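Long-range contacts in cell death abnormality protein 2 (Caenorhabditis elegans, PDB 3QWX), which acts as a Crk-family SH2/SH3 signalling adaptor required for engulfment of cell corpses and for cell migration in the worm, working in a complex with ced-5 and ced-12: residues R12-P17 / G36-R41; K115-V120 / R142-S147; S147-D152 / T163-A168. All blocks are in the same frame, centred on the assembly; numbering follows the deposited sequence.

Contact 1. Residues R12-P17 / G36-R41; sequences RSFYFP and GTFLMR. With SO4 (sulfate ion), chain B.
F14 and F16 reach M40 through the backbone: M40 N donates to F14 O (2.9 Å, nearly straight at 174°), and M40 O accepts from F16 N at 2.8 Å in a more bent bond. The pair Y15-M40 is thereby set in parallel register, and Y15 CA leans a C-H toward the same M40 O. On one side the rings of F14 and F38 form a T-shaped stack, planes at 79°, with the edge of F38 on the F14 face; F38 CE2 lies 3.4 Å from F14 CE1. L51 and V53 of strand 49-54 touch F38, and L96 of helix 92-98 touches F14. F16 lies across the L39 side chain at about a right angle, its CE1 3.7 Å from L39 CB. The two segments belong to the beta-alpha-beta unit of the SH2 domain, with helix 21-29 as the crossover. Strand 37-42 carries the FLVR motif of SH2 domains, here F38-L39-M40-R41, in which R41 is the arginine expected to receive phosphotyrosine. R41 CB packs on F16 O at 3.6 Å. CG sits between the backbone N and the carbonyl carbon (chi1 59°), and from there the chain runs extended, with A24 and R21 of the helix and S50 of the next strand alongside. NE is held by T52 OG1. Beyond it NH1 gives a bond to sulfate O1 (2.9 Å) and NH2 one to sulfate O3 (3.1 Å), a paired grip with the sulfur in the guanidinium plane. R21, S43 and S44 complete the anion site; the sulfate, probably from the crystallisation liquor, is placed consistently with a bound phosphate group. Y15 brings its ring edge to the R41 backbone, its CE1 3.7 Å from R41 C, while its hydroxyl bonds to D42.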
# COMPACT_ATOMS: atom_id res chain seq x y z
N ARG A 12 2.90 -2.64 4.97
CA ARG A 12 3.77 -1.71 4.25
C ARG A 12 3.90 -2.10 2.77
O ARG A 12 4.26 -1.27 1.93
CB ARG A 12 5.13 -1.58 4.95
CG ARG A 12 5.06 -0.80 6.27
CD ARG A 12 6.38 -0.85 7.03
NE ARG A 12 6.38 -0.05 8.26
CZ ARG A 12 5.90 -0.45 9.43
NH1 ARG A 12 5.34 -1.66 9.56
NH2 ARG A 12 5.96 0.35 10.49
N SER A 13 3.57 -3.35 2.47
CA SER A 13 3.53 -3.82 1.08
C SER A 13 2.21 -3.48 0.38
O SER A 13 2.10 -3.64 -0.84
CB SER A 13 3.80 -5.32 1.01
OG SER A 13 5.05 -5.64 1.60
N PHE A 14 1.19 -3.04 1.12
CA PHE A 14 0.03 -2.44 0.44
C PHE A 14 -0.17 -0.96 0.77
O PHE A 14 -1.29 -0.43 0.72
CB PHE A 14 -1.25 -3.27 0.57
CG PHE A 14 -1.52 -3.82 1.94
CD1 PHE A 14 -2.07 -3.01 2.92
CD2 PHE A 14 -1.30 -5.16 2.22
CE1 PHE A 14 -2.36 -3.53 4.19
CE2 PHE A 14 -1.59 -5.69 3.48
CZ PHE A 14 -2.12 -4.87 4.47
N TYR A 15 0.96 -0.30 1.06
CA TYR A 15 1.02 1.11 1.40
C TYR A 15 1.59 1.89 0.20
O TYR A 15 2.60 1.48 -0.37
CB TYR A 15 1.88 1.28 2.66
CG TYR A 15 2.32 2.69 2.97
CD1 TYR A 15 1.40 3.71 3.14
CD2 TYR A 15 3.66 3.00 3.12
CE1 TYR A 15 1.80 5.00 3.42
CE2 TYR A 15 4.08 4.28 3.41
CZ TYR A 15 3.15 5.28 3.56
OH TYR A 15 3.57 6.56 3.85
N PHE A 16 0.93 2.97 -0.19
CA PHE A 16 1.29 3.71 -1.40
C PHE A 16 1.62 5.16 -1.07
O PHE A 16 0.79 6.06 -1.21
CB PHE A 16 0.17 3.62 -2.44
CG PHE A 16 -0.09 2.22 -2.95
CD1 PHE A 16 -0.89 1.33 -2.22
CD2 PHE A 16 0.47 1.78 -4.13
CE1 PHE A 16 -1.11 0.03 -2.68
CE2 PHE A 16 0.25 0.50 -4.60
CZ PHE A 16 -0.55 -0.39 -3.87
N PRO A 17 2.87 5.40 -0.63
CA PRO A 17 3.37 6.71 -0.18
C PRO A 17 3.19 7.83 -1.21
O PRO A 17 2.94 8.98 -0.82
CB PRO A 17 4.86 6.45 0.07
CG PRO A 17 5.01 4.97 0.17
CD PRO A 17 3.93 4.37 -0.67
N GLY A 36 -14.20 -4.93 -1.24
CA GLY A 36 -13.28 -5.46 -0.25
C GLY A 36 -11.82 -5.18 -0.59
O GLY A 36 -10.91 -5.43 0.23
N THR A 37 -11.59 -4.68 -1.80
CA THR A 37 -10.23 -4.30 -2.20
C THR A 37 -9.86 -2.99 -1.51
O THR A 37 -10.67 -2.07 -1.42
CB THR A 37 -10.11 -4.16 -3.74
OG1 THR A 37 -10.68 -5.32 -4.36
CG2 THR A 37 -8.66 -4.05 -4.18
N PHE A 38 -8.63 -2.91 -1.00
CA PHE A 38 -8.22 -1.75 -0.21
C PHE A 38 -6.73 -1.43 -0.39
O PHE A 38 -5.94 -2.26 -0.84
CB PHE A 38 -8.50 -2.00 1.28
CG PHE A 38 -7.60 -3.04 1.89
CD1 PHE A 38 -7.89 -4.39 1.77
CD2 PHE A 38 -6.45 -2.66 2.55
CE1 PHE A 38 -7.06 -5.35 2.31
CE2 PHE A 38 -5.60 -3.63 3.10
CZ PHE A 38 -5.91 -4.97 2.97
N LEU A 39 -6.36 -0.21 -0.01
CA LEU A 39 -4.96 0.13 0.10
C LEU A 39 -4.76 1.13 1.21
O LEU A 39 -5.72 1.75 1.69
CB LEU A 39 -4.42 0.68 -1.22
CG LEU A 39 -5.12 1.90 -1.85
CD1 LEU A 39 -4.68 3.20 -1.17
CD2 LEU A 39 -4.78 1.95 -3.33
N MET A 40 -3.51 1.28 1.63
CA MET A 40 -3.15 2.34 2.55
C MET A 40 -2.27 3.35 1.84
O MET A 40 -1.63 3.04 0.84
CB MET A 40 -2.44 1.78 3.78
CG MET A 40 -3.42 1.23 4.82
SD MET A 40 -2.52 0.59 6.22
CE MET A 40 -1.81 2.09 6.91
N ARG A 41 -2.27 4.57 2.35
CA ARG A 41 -1.55 5.68 1.74
C ARG A 41 -1.39 6.76 2.79
O ARG A 41 -1.89 6.62 3.91
CB ARG A 41 -2.34 6.25 0.55
CG ARG A 41 -3.71 6.76 0.93
CD ARG A 41 -4.50 7.27 -0.25
NE ARG A 41 -5.86 7.61 0.18
CZ ARG A 41 -6.18 8.73 0.82
NH1 ARG A 41 -5.24 9.62 1.09
NH2 ARG A 41 -7.43 8.96 1.21
S SO4 B . -7.07 12.51 3.04
O1 SO4 B . -5.81 12.19 2.37
O2 SO4 B . -7.54 13.81 2.56
O3 SO4 B . -8.10 11.51 2.76
O4 SO4 B . -6.84 12.54 4.47

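Contact 2. Residues K115-V120 / R142-S147; sequences KPIIEV and RLEILS
I118 and E119 both face I145 across an antiparallel pairing, a classic beta bulge: I118 N donates to I145 O (2.8 Å) and I145 N to E119 O (2.9 Å). The bulge joins the first strand of the SH3 domain, 119-123, to strand 142-147, and V120 and E144 follow as a non-hydrogen-bonded pair. I117 lays CD1 against the E144 carboxylate, 3.5 Å from E144 CD. R142, its CG opposite the backbone N (chi1 -180°) and its chain extended to NE, carries the guanidinium alongside V120, whose CG1 sits over one face. R142 NH1 meets E144 OE2 at 3.1 Å in a straight salt bridge (177°), in the guanidinium plane but on the anti side of the carboxylate and 35° out of its plane. E144 OE1 pairs with R157, and the two arginines probably keep the carboxylate ionised. On the other face of the sheet, E119 CG and I145 CB lie side by side. K115 CB packs on L146 CG at 3.9 Å, and the K115 amine forms a salt bridge with E155. I118 CD1 comes within 3.2 Å of L146 O. One water donates to both P116 O and L146 O, the latter at 2.6 Å.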
# COMPACT_ATOMS: atom_id res chain seq x y z
N LYS A 115 -1.28 -3.00 -8.36
CA LYS A 115 -1.17 -2.48 -9.72
C LYS A 115 -0.82 -3.60 -10.68
O LYS A 115 -0.10 -4.53 -10.31
CB LYS A 115 -0.11 -1.40 -9.79
CG LYS A 115 -0.35 -0.22 -8.86
CD LYS A 115 0.72 0.83 -9.03
CE LYS A 115 0.55 1.97 -8.03
NZ LYS A 115 1.48 3.11 -8.30
N PRO A 116 -1.34 -3.53 -11.92
CA PRO A 116 -1.07 -4.50 -12.98
C PRO A 116 0.40 -4.46 -13.42
O PRO A 116 1.06 -3.42 -13.30
CB PRO A 116 -1.96 -4.04 -14.14
CG PRO A 116 -2.93 -3.06 -13.54
CD PRO A 116 -2.26 -2.46 -12.37
N ILE A 117 0.89 -5.57 -13.95
CA ILE A 117 2.28 -5.70 -14.36
C ILE A 117 2.43 -5.25 -15.81
O ILE A 117 1.74 -5.77 -16.70
CB ILE A 117 2.76 -7.16 -14.22
CG1 ILE A 117 2.56 -7.64 -12.77
CG2 ILE A 117 4.20 -7.30 -14.70
CD1 ILE A 117 2.52 -9.16 -12.60
N ILE A 118 3.31 -4.29 -16.04
CA ILE A 118 3.62 -3.83 -17.39
C ILE A 118 4.58 -4.81 -18.06
O ILE A 118 4.39 -5.20 -19.21
CB ILE A 118 4.22 -2.41 -17.38
CG1 ILE A 118 3.14 -1.40 -16.99
CG2 ILE A 118 4.80 -2.07 -18.73
CD1 ILE A 118 3.69 -0.05 -16.61
N GLU A 119 5.63 -5.19 -17.35
CA GLU A 119 6.51 -6.24 -17.86
C GLU A 119 7.34 -6.87 -16.74
O GLU A 119 7.45 -6.31 -15.65
CB GLU A 119 7.42 -5.70 -18.97
CG GLU A 119 8.31 -4.55 -18.55
CD GLU A 119 9.17 -4.05 -19.71
OE1 GLU A 119 8.75 -4.20 -20.87
OE2 GLU A 119 10.27 -3.51 -19.44
N VAL A 120 7.89 -8.04 -17.03
CA VAL A 120 8.76 -8.74 -16.10
C VAL A 120 10.22 -8.56 -16.52
O VAL A 120 10.57 -8.75 -17.69
CB VAL A 120 8.43 -10.26 -16.03
CG1 VAL A 120 9.33 -10.96 -15.02
CG2 VAL A 120 6.97 -10.47 -15.67
N ARG A 142 14.35 -11.12 -10.06
CA ARG A 142 13.14 -10.95 -10.87
C ARG A 142 12.25 -9.85 -10.30
O ARG A 142 11.94 -9.85 -9.12
CB ARG A 142 12.37 -12.28 -10.93
CG ARG A 142 11.08 -12.23 -11.75
CD ARG A 142 10.25 -13.51 -11.53
NE ARG A 142 9.04 -13.56 -12.37
CZ ARG A 142 7.90 -12.91 -12.11
NH1 ARG A 142 7.80 -12.12 -11.05
NH2 ARG A 142 6.86 -13.06 -12.92
N LEU A 143 11.87 -8.89 -11.13
CA LEU A 143 11.02 -7.81 -10.66
C LEU A 143 9.87 -7.62 -11.62
O LEU A 143 9.92 -8.05 -12.77
CB LEU A 143 11.81 -6.50 -10.55
CG LEU A 143 13.08 -6.50 -9.68
CD1 LEU A 143 13.85 -5.23 -9.93
CD2 LEU A 143 12.74 -6.66 -8.18
N GLU A 144 8.84 -6.97 -11.12
CA GLU A 144 7.67 -6.66 -11.93
C GLU A 144 7.59 -5.15 -12.04
O GLU A 144 7.55 -4.44 -11.03
CB GLU A 144 6.41 -7.24 -11.27
CG GLU A 144 6.31 -8.75 -11.46
CD GLU A 144 5.29 -9.41 -10.53
OE1 GLU A 144 4.65 -8.70 -9.75
OE2 GLU A 144 5.16 -10.66 -10.58
N ILE A 145 7.57 -4.67 -13.27
CA ILE A 145 7.49 -3.24 -13.53
C ILE A 145 6.03 -2.79 -13.55
O ILE A 145 5.23 -3.31 -14.32
CB ILE A 145 8.18 -2.89 -14.86
CG1 ILE A 145 9.64 -3.34 -14.84
CG2 ILE A 145 8.07 -1.40 -15.16
CD1 ILE A 145 10.49 -2.70 -13.74
N LEU A 146 5.71 -1.80 -12.72
CA LEU A 146 4.34 -1.31 -12.57
C LEU A 146 4.12 0.01 -13.28
O LEU A 146 2.98 0.39 -13.56
CB LEU A 146 4.02 -1.10 -11.08
CG LEU A 146 3.67 -2.27 -10.16
CD1 LEU A 146 3.98 -3.61 -10.76
CD2 LEU A 146 4.33 -2.09 -8.82
N SER A 147 5.20 0.73 -13.54
CA SER A 147 5.05 2.02 -14.18
C SER A 147 6.35 2.44 -14.82
O SER A 147 7.41 2.35 -14.20
CB SER A 147 4.61 3.08 -13.18
OG SER A 147 4.32 4.28 -13.86
O HOH W 1 0.65 -0.73 -13.49

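Contact 3. Residues S147-D152 / T163-A168; sequences SKTNQD and TGLVPA
D152 O accepts A168 N at 2.8 Å in a nearly straight bond (170° at the hydrogen), the donor coming from above the plane of the carbonyl, 44° out of it. A weaker C-H...O contact from P167 CA to the same D152 O, at 3.4 Å, supplements the bond. Next to it, A168 CB points at the loop and rests 3.4 Å from Q151 O, with W154 touching the methyl as well. Residues 148-152 form the n-Src loop of the SH3 domain, which runs from strand 142-147 to strand 153-157; P167 ends strand 163-167 and A168 opens the 3-10 turn of the family's PxxY sequence. The loop contains an Asx turn: N150 OD1 accepts D152 N at 2.7 Å, in the carbonyl plane on a lone pair, and also takes W153 N. That turn probably helps to hold D152, whose carbonyl meets A168. Further along, L165 turns its CG opposite the carbonyl carbon (chi1 -67°), which brings CD2 to 4.0 Å from T149 OG1, the two side chains crossing at about a right angle. T149 OG1 has its own weak hydrogen bond to W153 O.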
# COMPACT_ATOMS: atom_id res chain seq x y z
N SER A 147 5.20 0.73 -13.54
CA SER A 147 5.05 2.02 -14.18
C SER A 147 6.35 2.44 -14.82
O SER A 147 7.41 2.35 -14.20
CB SER A 147 4.61 3.08 -13.18
OG SER A 147 4.32 4.28 -13.86
N LYS A 148 6.26 2.89 -16.07
CA LYS A 148 7.42 3.50 -16.71
C LYS A 148 7.38 5.02 -16.62
O LYS A 148 7.24 5.73 -17.62
CB LYS A 148 7.56 3.00 -18.15
CG LYS A 148 7.98 1.55 -18.19
CD LYS A 148 8.20 1.05 -19.60
CE LYS A 148 8.77 -0.36 -19.57
NZ LYS A 148 9.16 -0.83 -20.92
N THR A 149 7.48 5.49 -15.37
CA THR A 149 7.50 6.89 -14.98
C THR A 149 8.19 7.81 -16.00
O THR A 149 7.57 8.70 -16.60
CB THR A 149 8.24 7.02 -13.62
OG1 THR A 149 8.06 5.83 -12.85
CG2 THR A 149 7.74 8.22 -12.83
N ASN A 150 9.48 7.60 -16.17
CA ASN A 150 10.21 8.32 -17.20
C ASN A 150 11.16 7.34 -17.84
O ASN A 150 11.10 6.14 -17.55
CB ASN A 150 10.94 9.54 -16.61
CG ASN A 150 11.82 9.19 -15.43
OD1 ASN A 150 12.80 8.47 -15.56
ND2 ASN A 150 11.48 9.73 -14.26
N GLN A 151 12.03 7.82 -18.72
CA GLN A 151 12.89 6.90 -19.43
C GLN A 151 13.96 6.35 -18.51
O GLN A 151 14.57 5.32 -18.81
CB GLN A 151 13.52 7.55 -20.66
CG GLN A 151 14.22 8.85 -20.37
CD GLN A 151 14.43 9.68 -21.62
OE1 GLN A 151 14.62 10.89 -21.56
NE2 GLN A 151 14.37 9.02 -22.77
N ASP A 152 14.17 7.00 -17.36
CA ASP A 152 15.30 6.62 -16.50
C ASP A 152 14.92 5.81 -15.26
O ASP A 152 15.71 4.98 -14.79
CB ASP A 152 16.15 7.84 -16.13
CG ASP A 152 16.94 8.40 -17.35
OD1 ASP A 152 17.37 7.61 -18.21
OD2 ASP A 152 17.14 9.62 -17.43
N THR A 163 7.55 -2.21 -3.09
CA THR A 163 7.52 -1.38 -4.29
C THR A 163 8.47 -0.19 -4.19
O THR A 163 8.68 0.35 -3.11
CB THR A 163 6.09 -0.86 -4.57
OG1 THR A 163 5.24 -1.95 -5.00
CG2 THR A 163 6.11 0.18 -5.66
N GLY A 164 9.03 0.24 -5.31
CA GLY A 164 9.90 1.39 -5.32
C GLY A 164 10.49 1.61 -6.70
O GLY A 164 10.29 0.80 -7.59
N LEU A 165 11.26 2.67 -6.85
CA LEU A 165 11.82 3.05 -8.13
C LEU A 165 13.14 2.33 -8.40
O LEU A 165 13.94 2.11 -7.49
CB LEU A 165 12.05 4.56 -8.20
CG LEU A 165 10.83 5.49 -8.18
CD1 LEU A 165 11.28 6.94 -8.12
CD2 LEU A 165 10.00 5.25 -9.40
N VAL A 166 13.37 2.01 -9.66
CA VAL A 166 14.57 1.31 -10.09
C VAL A 166 15.08 1.97 -11.38
O VAL A 166 14.29 2.49 -12.17
CB VAL A 166 14.30 -0.20 -10.32
CG1 VAL A 166 13.77 -0.86 -9.05
CG2 VAL A 166 13.32 -0.41 -11.49
N PRO A 167 16.40 1.95 -11.59
CA PRO A 167 16.94 2.53 -12.82
C PRO A 167 16.63 1.64 -14.01
O PRO A 167 16.85 0.43 -13.94
CB PRO A 167 18.46 2.58 -12.58
CG PRO A 167 18.66 2.30 -11.13
CD PRO A 167 17.47 1.49 -10.68
N ALA A 168 16.14 2.22 -15.10
CA ALA A 168 15.80 1.44 -16.30
C ALA A 168 17.01 0.72 -16.90
O ALA A 168 16.87 -0.37 -17.47
CB ALA A 168 15.12 2.33 -17.33

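In the fold
Contact 1 lies in the SH2 domain and holds the sulfate site; contacts 2 and 3 lie in the SH3 domain that follows. The centres of contacts 1 and 2 are about 17 Å apart, yet the two touch where K115, leading toward the SH3 strand, packs on F16: F16 CE2 stands 3.7 Å from K115 CE. Contact 3 is further off, about 20 Å from contact 1 between centres and about 5 Å between nearest atoms. The centres of contacts 2 and 3 are about 10 Å apart; both reach one sheet and share S147. E119 OE2 and K148 NZ form a long, weak ion pair (3.3 Å), and L146 CD2 packs on T163 OG1 at 3.9 Å.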